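Local coordinates for cutinase-like protein (Cryptococcus sp., PDB 2CZQ), which probably hydrolyses carboxylic esters, as a cutinase-like enzyme with the alpha/beta hydrolase fold, at residues A[36-41]-A[199-204]; A[110-115]-A[187-192]; A[40-45]-A[64-69]. One frame throughout, in Å; residues are numbered along the deposited sequence.

How the interactions relate
From the N terminus, the chain runs through helix 28-37 into the turn 38-40 and strand 41-45, an outermost strand of the parallel sheet. Two contacts start here. Interaction 3 closes a short loop, setting strand 41-45 against helix 57-73. Interaction 1 closes a loop that takes in most of the chain, joining the end of helix 28-37 to the end of helix 187-200; interactions 1 and 3 share G40 and G41. Interaction 2 opens after interaction 3 has closed and is nested inside the loop of interaction 1, laying the start of helix 187-200 on strand 108-114. Interactions 1 and 2 thus hold the two ends of one helix, their centres about 16 Å apart.

Interaction 1. Residues A[36-41]-A[199-204]; sequences AALSGG and NKLGGS
L38 reaches across to the chain turn that follows helix 187-200, where L201 and G203 receive it. From CB, which starts out toward 199-204, the side chain turns at CG, anti to the carbonyl carbon and beside the backbone N (chi1 -69°), and there it forks into two methyls with separate partners. CD1 lies 3.8 Å from L201 CB, and the same methyl is 4.1 Å from L201 CD1, so one branch meets both the root and a tip of the other leucine as the two side chains slant past each other. CD2 goes to the backbone instead: G203, having no side chain, lets this methyl come within 4.1 Å of its CA. Just before it, G202 closes helix 187-200 as a Schellman motif with positive phi, and G202 N donates a hydrogen bond to N199 O. No hydrogen bond crosses between the segments; the contact is apolar and buried. Here two helix C-termini meet on one face of the sheet of the alpha/beta hydrolase fold: L38 also touches V198 of helix 187-200, L201 rests on C78 and I80 of strand 78-84, and L38 O is hydrogen-bonded to Y9 OH of strand 9-14.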
ATOM      1  N   ALA A  36       8.034   5.034 -15.232  1.00  6.47           N
ATOM      2  CA  ALA A  36       8.577   5.958 -16.226  1.00  7.19           C
ATOM      3  C   ALA A  36       9.710   6.803 -15.652  1.00  7.26           C
ATOM      4  O   ALA A  36      10.623   7.201 -16.382  1.00  8.57           O
ATOM      5  CB  ALA A  36       7.483   6.854 -16.797  1.00  7.27           C
ATOM      6  N   ALA A  37       9.657   7.069 -14.349  1.00  7.11           N
ATOM      7  CA  ALA A  37      10.658   7.908 -13.691  1.00  7.19           C
ATOM      8  C   ALA A  37      11.945   7.154 -13.374  1.00  7.29           C
ATOM      9  O   ALA A  37      13.041   7.708 -13.492  1.00  8.07           O
ATOM     10  CB  ALA A  37      10.084   8.524 -12.423  1.00  7.56           C
ATOM     11  N   LEU A  38      11.802   5.896 -12.965  1.00  7.06           N
ATOM     12  CA  LEU A  38      12.929   5.084 -12.522  1.00  7.23           C
ATOM     13  C   LEU A  38      12.984   3.773 -13.273  1.00  7.32           C
ATOM     14  O   LEU A  38      12.026   3.004 -13.274  1.00  7.05           O
ATOM     15  CB  LEU A  38      12.843   4.797 -11.022  1.00  7.74           C
ATOM     16  CG  LEU A  38      13.061   5.952 -10.049  1.00  8.12           C
ATOM     17  CD1 LEU A  38      12.896   5.440  -8.628  1.00  8.82           C
ATOM     18  CD2 LEU A  38      14.428   6.610 -10.236  1.00  9.30           C
ATOM     19  N   SER A  39      14.122   3.524 -13.905  1.00  7.58           N
ATOM     20  CA  SER A  39      14.353   2.268 -14.602  1.00  8.09           C
ATOM     21  C   SER A  39      14.492   1.098 -13.628  1.00  7.51           C
ATOM     22  O   SER A  39      14.758   1.282 -12.434  1.00  7.29           O
ATOM     23  CB  SER A  39      15.611   2.375 -15.464  1.00  8.95           C
ATOM     24  OG  SER A  39      16.744   2.614 -14.650  1.00 10.14           O
ATOM     25  N   GLY A  40      14.320  -0.108 -14.158  1.00  7.20           N
ATOM     26  CA  GLY A  40      14.517  -1.321 -13.388  1.00  6.87           C
ATOM     27  C   GLY A  40      13.315  -1.755 -12.577  1.00  6.30           C
ATOM     28  O   GLY A  40      13.437  -2.616 -11.702  1.00  6.36           O
ATOM     29  N   GLY A  41      12.157  -1.177 -12.881  1.00  6.37           N
ATOM     30  CA  GLY A  41      10.945  -1.482 -12.154  1.00  6.36           C
ATOM     31  C   GLY A  41      10.021  -2.455 -12.851  1.00  6.21           C
ATOM     32  O   GLY A  41       9.916  -2.478 -14.079  1.00  6.87           O
ATOM     33  N   ASN A 199      10.707   8.655  -4.200  1.00  6.52           N
ATOM     34  CA  ASN A 199      11.598   9.114  -3.140  1.00  6.97           C
ATOM     35  C   ASN A 199      12.093   7.981  -2.243  1.00  6.72           C
ATOM     36  O   ASN A 199      13.284   7.907  -1.947  1.00  6.93           O
ATOM     37  CB  ASN A 199      10.943  10.221  -2.319  0.65  7.35           C
ATOM     38  CG  ASN A 199      11.141  11.584  -2.937  0.65  8.33           C
ATOM     39  OD1 ASN A 199      12.177  12.217  -2.742  0.65  9.63           O
ATOM     40  ND2 ASN A 199      10.159  12.036  -3.704  0.65  8.69           N
ATOM     41  N   LYS A 200      11.200   7.078  -1.842  1.00  6.52           N
ATOM     42  CA  LYS A 200      11.615   5.946  -1.015  1.00  6.73           C
ATOM     43  C   LYS A 200      12.589   5.030  -1.754  1.00  6.55           C
ATOM     44  O   LYS A 200      13.448   4.408  -1.127  1.00  6.97           O
ATOM     45  CB  LYS A 200      10.412   5.151  -0.504  1.00  7.15           C
ATOM     46  CG  LYS A 200       9.544   5.878   0.528  1.00  7.81           C
ATOM     47  CD  LYS A 200      10.325   6.253   1.777  1.00  9.31           C
ATOM     48  CE  LYS A 200       9.400   6.746   2.874  1.00 10.61           C
ATOM     49  NZ  LYS A 200      10.136   7.503   3.928  1.00 13.27           N
ATOM     50  N   LEU A 201      12.450   4.956  -3.076  1.00  6.50           N
ATOM     51  CA  LEU A 201      13.338   4.153  -3.912  1.00  6.92           C
ATOM     52  C   LEU A 201      14.669   4.832  -4.214  1.00  7.08           C
ATOM     53  O   LEU A 201      15.526   4.234  -4.866  1.00  7.84           O
ATOM     54  CB  LEU A 201      12.641   3.773  -5.219  1.00  6.96           C
ATOM     55  CG  LEU A 201      11.462   2.808  -5.081  1.00  6.62           C
ATOM     56  CD1 LEU A 201      10.665   2.763  -6.377  1.00  7.00           C
ATOM     57  CD2 LEU A 201      11.919   1.417  -4.659  1.00  7.46           C
ATOM     58  N   GLY A 202      14.841   6.066  -3.742  1.00  7.43           N
ATOM     59  CA  GLY A 202      16.101   6.774  -3.888  1.00  8.06           C
ATOM     60  C   GLY A 202      16.209   7.672  -5.103  1.00  8.46           C
ATOM     61  O   GLY A 202      17.305   8.135  -5.428  1.00  9.61           O
ATOM     62  N   GLY A 203      15.085   7.928  -5.767  1.00  8.61           N
ATOM     63  CA  GLY A 203      15.050   8.840  -6.897  1.00  9.09           C
ATOM     64  C   GLY A 203      14.560  10.223  -6.515  1.00  9.22           C
ATOM     65  O   GLY A 203      14.241  10.487  -5.353  1.00 10.60           O
ATOM     66  N   SER A 204      14.496  11.105  -7.508  1.00  9.64           N
ATOM     67  CA  SER A 204      14.007  12.463  -7.323  1.00  9.69           C
ATOM     68  C   SER A 204      12.593  12.601  -7.875  1.00  9.26           C
ATOM     69  O   SER A 204      12.326  12.221  -9.015  1.00  9.04           O
ATOM     70  CB  SER A 204      14.926  13.469  -8.017  0.50 10.01           C
ATOM     71  OG  SER A 204      16.204  13.511  -7.408  0.50 11.07           O
TER

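Interaction 2. Residues A[110-115]-A[187-192]; sequences GVFLIG and QGVQTM
F112 and I114 project from the same face of their strand onto V189, and their torsions bring the groups together. In F112, CG is anti to the backbone N (chi1 -178°), which extends the ring from the strand toward the helix. I114 holds CG1 between the backbone N and the carbonyl carbon (chi1 42°), and this sets its other branch, CG2, against the helix. V189 contributes its CG1 methyl.

The branches I114 CG2 and V189 CG1 meet at 3.8 Å, the two side chains passing at a slant. Beside them the end of the phenyl ring comes up to the helix: F112 CZ is 3.8 Å from V189 O and 4.3 Å from V189 CG1, so the ring touches backbone as well as methyl. Further along the helix, F112 CE1 lies 4.4 Å from M192 C. No hydrogen bond joins the segments; the contact is van der Waals packing, mostly apolar.

On the more exposed side of the helix, T191 OG1 gives a hydrogen bond of 2.8 Å to Q187 O, which also accepts T191 N; the two donors approach from opposite faces of its carbonyl plane. Q190 is buried: OE1 accepts from M30 N of helix 28-37, while NE2 gives to the carbonyls of G26, just before that helix, and of Y183, before helix 187-200.

This is helix-on-sheet packing of the alpha/beta hydrolase fold, and I114 lies near, without touching, a probable Ser-His-Asp triad (S85, H180, D165). Strand and helix run nearly antiparallel, at 167° between the short axes and 10.7 Å apart, the helix covering one face of the sheet while V111 and L113 pack on helix 86-98 across the other. F112 also reaches M30, and both F112 and M192 touch V160 of neighbouring strand 157-160.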
ATOM      1  N   GLY A 110       9.031   1.274   1.213  1.00  5.52           N
ATOM      2  CA  GLY A 110       7.831   2.028   1.503  1.00  5.32           C
ATOM      3  C   GLY A 110       6.603   1.168   1.395  1.00  5.07           C
ATOM      4  O   GLY A 110       6.589   0.181   0.661  1.00  5.36           O
ATOM      5  N   VAL A 111       5.572   1.566   2.133  1.00  4.88           N
ATOM      6  CA  VAL A 111       4.266   0.925   2.111  1.00  4.96           C
ATOM      7  C   VAL A 111       3.246   2.031   1.857  1.00  4.73           C
ATOM      8  O   VAL A 111       3.240   3.048   2.562  1.00  5.24           O
ATOM      9  CB  VAL A 111       3.962   0.219   3.446  1.00  5.03           C
ATOM     10  CG1 VAL A 111       2.578  -0.411   3.415  1.00  5.53           C
ATOM     11  CG2 VAL A 111       5.019  -0.835   3.752  1.00  5.65           C
ATOM     12  N   PHE A 112       2.413   1.844   0.837  1.00  4.53           N
ATOM     13  CA  PHE A 112       1.442   2.844   0.437  1.00  4.53           C
ATOM     14  C   PHE A 112       0.066   2.204   0.413  1.00  4.26           C
ATOM     15  O   PHE A 112      -0.183   1.278  -0.362  1.00  4.92           O
ATOM     16  CB  PHE A 112       1.809   3.404  -0.937  1.00  4.85           C
ATOM     17  CG  PHE A 112       0.885   4.484  -1.405  1.00  5.23           C
ATOM     18  CD1 PHE A 112       1.069   5.805  -1.010  1.00  6.06           C
ATOM     19  CD2 PHE A 112      -0.190   4.177  -2.234  1.00  6.16           C
ATOM     20  CE1 PHE A 112       0.194   6.796  -1.434  1.00  6.91           C
ATOM     21  CE2 PHE A 112      -1.064   5.160  -2.662  1.00  7.47           C
ATOM     22  CZ  PHE A 112      -0.872   6.468  -2.265  1.00  7.35           C
ATOM     23  N   LEU A 113      -0.815   2.694   1.276  1.00  4.42           N
ATOM     24  CA  LEU A 113      -2.143   2.115   1.459  1.00  4.52           C
ATOM     25  C   LEU A 113      -3.213   3.128   1.121  1.00  4.45           C
ATOM     26  O   LEU A 113      -3.055   4.314   1.417  1.00  4.85           O
ATOM     27  CB  LEU A 113      -2.332   1.652   2.908  1.00  4.80           C
ATOM     28  CG  LEU A 113      -1.236   0.753   3.486  1.00  4.98           C
ATOM     29  CD1 LEU A 113      -1.434   0.545   4.971  1.00  6.31           C
ATOM     30  CD2 LEU A 113      -1.173  -0.583   2.758  1.00  6.01           C
ATOM     31  N   ILE A 114      -4.296   2.662   0.501  1.00  4.58           N
ATOM     32  CA  ILE A 114      -5.471   3.490   0.252  1.00  4.74           C
ATOM     33  C   ILE A 114      -6.724   2.746   0.673  1.00  4.38           C
ATOM     34  O   ILE A 114      -6.853   1.537   0.453  1.00  4.55           O
ATOM     35  CB  ILE A 114      -5.585   3.937  -1.234  1.00  4.93           C
ATOM     36  CG1 ILE A 114      -5.234   2.791  -2.191  1.00  5.14           C
ATOM     37  CG2 ILE A 114      -4.715   5.158  -1.488  1.00  5.56           C
ATOM     38  CD1 ILE A 114      -5.620   3.052  -3.636  1.00  5.69           C
ATOM     39  N   GLY A 115      -7.651   3.466   1.295  1.00  4.62           N
ATOM     40  CA  GLY A 115      -8.905   2.859   1.710  1.00  4.92           C
ATOM     41  C   GLY A 115      -8.715   1.665   2.635  1.00  4.67           C
ATOM     42  O   GLY A 115      -9.321   0.611   2.449  1.00  4.94           O
ATOM     43  N   GLN A 187      -6.263  12.862  -8.157  1.00  6.51           N
ATOM     44  CA  GLN A 187      -4.950  13.330  -8.584  1.00  7.28           C
ATOM     45  C   GLN A 187      -4.007  13.564  -7.411  1.00  7.22           C
ATOM     46  O   GLN A 187      -2.798  13.356  -7.538  1.00  7.74           O
ATOM     47  CB  GLN A 187      -5.084  14.589  -9.426  1.00  7.38           C
ATOM     48  CG  GLN A 187      -5.838  14.369 -10.720  1.00  7.72           C
ATOM     49  CD  GLN A 187      -6.287  15.664 -11.348  1.00  7.82           C
ATOM     50  OE1 GLN A 187      -6.891  16.500 -10.682  1.00  8.72           O
ATOM     51  NE2 GLN A 187      -5.995  15.838 -12.633  1.00  8.18           N
ATOM     52  N   GLY A 188      -4.548  13.988  -6.274  1.00  7.62           N
ATOM     53  CA  GLY A 188      -3.754  14.108  -5.063  1.00  7.55           C
ATOM     54  C   GLY A 188      -3.205  12.761  -4.633  1.00  7.02           C
ATOM     55  O   GLY A 188      -2.018  12.626  -4.325  1.00  7.49           O
ATOM     56  N   VAL A 189      -4.070  11.754  -4.627  1.00  6.78           N
ATOM     57  CA  VAL A 189      -3.678  10.402  -4.237  1.00  6.39           C
ATOM     58  C   VAL A 189      -2.620   9.828  -5.179  1.00  5.77           C
ATOM     59  O   VAL A 189      -1.586   9.323  -4.728  1.00  6.04           O
ATOM     60  CB  VAL A 189      -4.909   9.467  -4.177  1.00  6.46           C
ATOM     61  CG1 VAL A 189      -4.491   8.034  -3.919  1.00  6.91           C
ATOM     62  CG2 VAL A 189      -5.891   9.927  -3.101  1.00  6.97           C
ATOM     63  N   GLN A 190      -2.879   9.912  -6.482  1.00  5.73           N
ATOM     64  CA  GLN A 190      -1.973   9.321  -7.458  1.00  5.74           C
ATOM     65  C   GLN A 190      -0.610  10.005  -7.420  1.00  5.77           C
ATOM     66  O   GLN A 190       0.422   9.342  -7.420  1.00  5.66           O
ATOM     67  CB  GLN A 190      -2.571   9.352  -8.867  1.00  5.77           C
ATOM     68  CG  GLN A 190      -3.804   8.466  -9.040  1.00  5.82           C
ATOM     69  CD  GLN A 190      -3.534   7.025  -8.661  1.00  5.03           C
ATOM     70  OE1 GLN A 190      -2.556   6.433  -9.115  1.00  5.46           O
ATOM     71  NE2 GLN A 190      -4.393   6.459  -7.818  1.00  5.74           N
ATOM     72  N   THR A 191      -0.608  11.332  -7.354  1.00  6.18           N
ATOM     73  CA  THR A 191       0.650  12.064  -7.333  1.00  6.39           C
ATOM     74  C   THR A 191       1.428  11.787  -6.056  1.00  5.85           C
ATOM     75  O   THR A 191       2.635  11.560  -6.097  1.00  5.96           O
ATOM     76  CB  THR A 191       0.401  13.557  -7.515  1.00  6.72           C
ATOM     77  OG1 THR A 191      -0.347  13.761  -8.722  1.00  8.62           O
ATOM     78  CG2 THR A 191       1.724  14.299  -7.713  1.00  7.15           C
ATOM     79  N   MET A 192       0.738  11.798  -4.923  1.00  5.94           N
ATOM     80  CA  MET A 192       1.380  11.502  -3.651  1.00  6.20           C
ATOM     81  C   MET A 192       2.014  10.118  -3.668  1.00  5.80           C
ATOM     82  O   MET A 192       3.126   9.944  -3.177  1.00  6.09           O
ATOM     83  CB  MET A 192       0.340  11.606  -2.547  1.00  7.42           C
ATOM     84  CG  MET A 192       0.853  11.514  -1.143  1.00  9.36           C
ATOM     85  SD  MET A 192      -0.374  12.134   0.021  1.00 14.16           S
ATOM     86  CE  MET A 192      -1.885  11.266  -0.478  1.00 14.48           C
TER

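Interaction 3. Residues A[40-45]-A[64-69]; sequences GGTIYN and IRRINS. With CIT (citric acid), chain C.
Y44 lies beneath the aliphatic part of R66, and a citrate, probably from the crystallisation liquor, sits beside the pair. R66 CD stands over the centre of the Y44 ring, 3.9 Å from its centroid and 12° off the normal, a CH-pi contact; R66 CG follows over the same face at 3.7 Å from Y44 CD2. A bend at chi2 carries the rest of the arginine past the ring, leaving the guanidinium plane 74° from the ring plane.

That group grips one carboxylate of the citrate with two hydrogen bonds. R66 NE reaches CIT O1 at 2.9 Å, and R66 NH2 reaches CIT O2 at 2.7 Å with an angle of 160° at the hydrogen. The carboxylate carbon lies in the guanidinium plane, at its edge. T42 OG1 gives CIT O2 a further hydrogen bond, also 2.7 Å, so O2 is held from both strand and helix.

R65 comes to the far end of the ring in one of its two modelled positions, its guanidinium moderately tilted from the ring plane and its flat face over the phenol oxygen. Y44 OH and R65 NH2 are then 2.9 Å apart, a tentative approach whose angle is too poor for a hydrogen bond.

Further out, D62, on the same helix 57-73, probably helps to bring them together: its OD1 makes a salt bridge to R65 NH1, and its OD2 is hydrogen-bonded to Y44 OH. Y44 and R66 both rest on V10 of strand 9-14, and R66 also touches Y79 of strand 78-84.

The chemistry is that of an anion site at the surface, on an outermost strand of the sheet. A guanidinium and a hydroxyl converge on one carboxylate, whose negative charge would probably be favoured there; a natural ligand cannot be inferred from the citrate.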
ATOM      1  N   GLY A  40      14.320  -0.108 -14.158  1.00  7.20           N
ATOM      2  CA  GLY A  40      14.517  -1.321 -13.388  1.00  6.87           C
ATOM      3  C   GLY A  40      13.315  -1.755 -12.577  1.00  6.30           C
ATOM      4  O   GLY A  40      13.437  -2.616 -11.702  1.00  6.36           O
ATOM      5  N   GLY A  41      12.157  -1.177 -12.881  1.00  6.37           N
ATOM      6  CA  GLY A  41      10.945  -1.482 -12.154  1.00  6.36           C
ATOM      7  C   GLY A  41      10.021  -2.455 -12.851  1.00  6.21           C
ATOM      8  O   GLY A  41       9.916  -2.478 -14.079  1.00  6.87           O
ATOM      9  N   THR A  42       9.336  -3.260 -12.047  1.00  5.87           N
ATOM     10  CA  THR A  42       8.212  -4.057 -12.521  1.00  6.05           C
ATOM     11  C   THR A  42       7.063  -3.909 -11.536  1.00  5.61           C
ATOM     12  O   THR A  42       7.257  -3.515 -10.376  1.00  6.00           O
ATOM     13  CB  THR A  42       8.562  -5.553 -12.675  1.00  6.38           C
ATOM     14  OG1 THR A  42       9.086  -6.043 -11.436  1.00  6.67           O
ATOM     15  CG2 THR A  42       9.661  -5.791 -13.733  1.00  7.17           C
ATOM     16  N   ILE A  43       5.874  -4.238 -12.022  1.00  5.81           N
ATOM     17  CA  ILE A  43       4.646  -4.168 -11.248  1.00  5.91           C
ATOM     18  C   ILE A  43       4.147  -5.596 -11.051  1.00  5.56           C
ATOM     19  O   ILE A  43       3.820  -6.283 -12.025  1.00  6.41           O
ATOM     20  CB  ILE A  43       3.591  -3.319 -11.996  1.00  6.22           C
ATOM     21  CG1 ILE A  43       4.094  -1.885 -12.213  1.00  6.87           C
ATOM     22  CG2 ILE A  43       2.267  -3.331 -11.231  1.00  6.57           C
ATOM     23  CD1 ILE A  43       3.318  -1.111 -13.261  1.00  7.42           C
ATOM     24  N   TYR A  44       4.110  -6.042  -9.798  1.00  5.24           N
ATOM     25  CA  TYR A  44       3.646  -7.380  -9.465  1.00  5.21           C
ATOM     26  C   TYR A  44       2.274  -7.296  -8.826  1.00  4.97           C
ATOM     27  O   TYR A  44       2.103  -6.618  -7.809  1.00  5.33           O
ATOM     28  CB  TYR A  44       4.609  -8.105  -8.511  1.00  5.41           C
ATOM     29  CG  TYR A  44       4.088  -9.479  -8.173  1.00  5.21           C
ATOM     30  CD1 TYR A  44       4.132 -10.497  -9.119  1.00  6.03           C
ATOM     31  CD2 TYR A  44       3.494  -9.752  -6.940  1.00  5.52           C
ATOM     32  CE1 TYR A  44       3.626 -11.747  -8.847  1.00  6.05           C
ATOM     33  CE2 TYR A  44       2.982 -11.006  -6.654  1.00  5.84           C
ATOM     34  CZ  TYR A  44       3.055 -12.003  -7.617  1.00  5.94           C
ATOM     35  OH  TYR A  44       2.568 -13.265  -7.388  1.00  6.72           O
ATOM     36  N   ASN A  45       1.313  -8.004  -9.412  1.00  4.98           N
ATOM     37  CA  ASN A  45      -0.057  -8.017  -8.919  1.00  5.40           C
ATOM     38  C   ASN A  45      -0.295  -9.244  -8.056  1.00  5.15           C
ATOM     39  O   ASN A  45      -0.302 -10.380  -8.546  1.00  5.76           O
ATOM     40  CB  ASN A  45      -1.048  -7.998 -10.080  1.00  6.00           C
ATOM     41  CG  ASN A  45      -0.683  -6.985 -11.141  1.00  5.75           C
ATOM     42  OD1 ASN A  45      -0.386  -5.827 -10.841  1.00  6.02           O
ATOM     43  ND2 ASN A  45      -0.717  -7.413 -12.399  1.00  7.58           N
ATOM     44  N   ILE A  64       4.392 -11.835   0.493  1.00  5.77           N
ATOM     45  CA  ILE A  64       5.611 -12.275   1.154  1.00  6.06           C
ATOM     46  C   ILE A  64       6.405 -13.217   0.252  1.00  6.20           C
ATOM     47  O   ILE A  64       7.632 -13.126   0.181  1.00  6.49           O
ATOM     48  CB  ILE A  64       5.286 -12.882   2.533  1.00  6.13           C
ATOM     49  CG1 ILE A  64       4.737 -11.788   3.462  1.00  6.40           C
ATOM     50  CG2 ILE A  64       6.524 -13.546   3.128  1.00  7.36           C
ATOM     51  CD1 ILE A  64       4.193 -12.293   4.784  1.00  7.69           C
ATOM     52  N   ARG A  65       5.699 -14.091  -0.465  1.00  6.50           N
ATOM     53  CA  ARG A  65       6.331 -14.973  -1.445  1.00  7.20           C
ATOM     54  C   ARG A  65       7.132 -14.168  -2.471  1.00  6.66           C
ATOM     55  O   ARG A  65       8.290 -14.497  -2.758  1.00  7.22           O
ATOM     56  CB  ARG A  65       5.287 -15.854  -2.138  0.50  7.64           C
ATOM     57  CG  ARG A  65       5.813 -16.673  -3.315  0.50  9.35           C
ATOM     58  CD  ARG A  65       4.774 -16.904  -4.406  0.50 12.19           C
ATOM     59  NE  ARG A  65       5.097 -16.214  -5.655  0.50 14.26           N
ATOM     60  CZ  ARG A  65       4.883 -14.922  -5.900  0.50 15.08           C
ATOM     61  NH1 ARG A  65       4.349 -14.136  -4.979  0.50 15.66           N
ATOM     62  NH2 ARG A  65       5.216 -14.411  -7.077  0.50 15.32           N
ATOM     63  N   ARG A  66       6.525 -13.119  -3.024  1.00  6.31           N
ATOM     64  CA  ARG A  66       7.208 -12.300  -4.020  1.00  6.14           C
ATOM     65  C   ARG A  66       8.426 -11.597  -3.429  1.00  5.88           C
ATOM     66  O   ARG A  66       9.477 -11.531  -4.071  1.00  5.98           O
ATOM     67  CB  ARG A  66       6.258 -11.288  -4.676  1.00  6.12           C
ATOM     68  CG  ARG A  66       6.898 -10.459  -5.782  1.00  6.10           C
ATOM     69  CD  ARG A  66       7.339 -11.300  -6.962  1.00  6.41           C
ATOM     70  NE  ARG A  66       8.027 -10.571  -8.021  1.00  6.47           N
ATOM     71  CZ  ARG A  66       9.326 -10.268  -8.024  1.00  6.38           C
ATOM     72  NH1 ARG A  66      10.100 -10.582  -6.992  1.00  7.86           N
ATOM     73  NH2 ARG A  66       9.852  -9.646  -9.071  1.00  6.57           N
ATOM     74  N   ILE A  67       8.285 -11.075  -2.212  1.00  5.78           N
ATOM     75  CA  ILE A  67       9.403 -10.423  -1.538  1.00  6.15           C
ATOM     76  C   ILE A  67      10.576 -11.393  -1.398  1.00  6.23           C
ATOM     77  O   ILE A  67      11.715 -11.076  -1.759  1.00  6.07           O
ATOM     78  CB  ILE A  67       8.977  -9.894  -0.153  1.00  5.91           C
ATOM     79  CG1 ILE A  67       8.022  -8.710  -0.306  1.00  6.01           C
ATOM     80  CG2 ILE A  67      10.205  -9.517   0.692  1.00  6.84           C
ATOM     81  CD1 ILE A  67       7.349  -8.309   0.994  1.00  6.45           C
ATOM     82  N   ASN A  68      10.293 -12.579  -0.871  1.00  6.76           N
ATOM     83  CA  ASN A  68      11.347 -13.540  -0.600  1.00  7.81           C
ATOM     84  C   ASN A  68      11.959 -14.121  -1.870  1.00  7.78           C
ATOM     85  O   ASN A  68      13.173 -14.311  -1.939  1.00  7.84           O
ATOM     86  CB  ASN A  68      10.849 -14.628   0.346  1.00  8.82           C
ATOM     87  CG  ASN A  68      10.628 -14.112   1.762  1.00 10.60           C
ATOM     88  OD1 ASN A  68      11.262 -13.152   2.196  1.00 12.85           O
ATOM     89  ND2 ASN A  68       9.718 -14.751   2.486  1.00 12.69           N
ATOM     90  N   SER A  69      11.138 -14.369  -2.885  1.00  7.98           N
ATOM     91  CA  SER A  69      11.662 -14.885  -4.150  1.00  8.32           C
ATOM     92  C   SER A  69      12.587 -13.871  -4.813  1.00  7.61           C
ATOM     93  O   SER A  69      13.631 -14.242  -5.357  1.00  7.89           O
ATOM     94  CB  SER A  69      10.522 -15.225  -5.112  0.65  9.09           C
ATOM     95  OG  SER A  69       9.756 -16.317  -4.647  0.65 10.35           O
TER
HETATM   96  C1  CIT C 501       7.140  -9.196 -11.192  1.00  7.35           C
HETATM   97  O1  CIT C 501       6.984 -10.331 -10.694  1.00  7.01           O
HETATM   98  O2  CIT C 501       8.124  -8.495 -10.870  1.00  7.70           O
HETATM   99  C2  CIT C 501       6.117  -8.642 -12.155  1.00  9.58           C
HETATM  100  C3  CIT C 501       5.930  -9.509 -13.399  1.00 11.19           C
HETATM  101  O7  CIT C 501       7.220  -9.667 -14.050  1.00 12.32           O
HETATM  102  C4  CIT C 501       4.965  -8.804 -14.354  1.00 14.37           C
HETATM  103  C5  CIT C 501       5.076  -9.261 -15.795  1.00 17.57           C
HETATM  104  O3  CIT C 501       5.747 -10.264 -16.126  1.00 19.12           O
HETATM  105  O4  CIT C 501       4.485  -8.625 -16.696  1.00 19.34           O
HETATM  106  C6  CIT C 501       5.348 -10.869 -13.020  1.00 10.18           C
HETATM  107  O5  CIT C 501       4.209 -10.953 -12.490  1.00  9.78           O
HETATM  108  O6  CIT C 501       6.000 -11.920 -13.243  1.00 11.23           O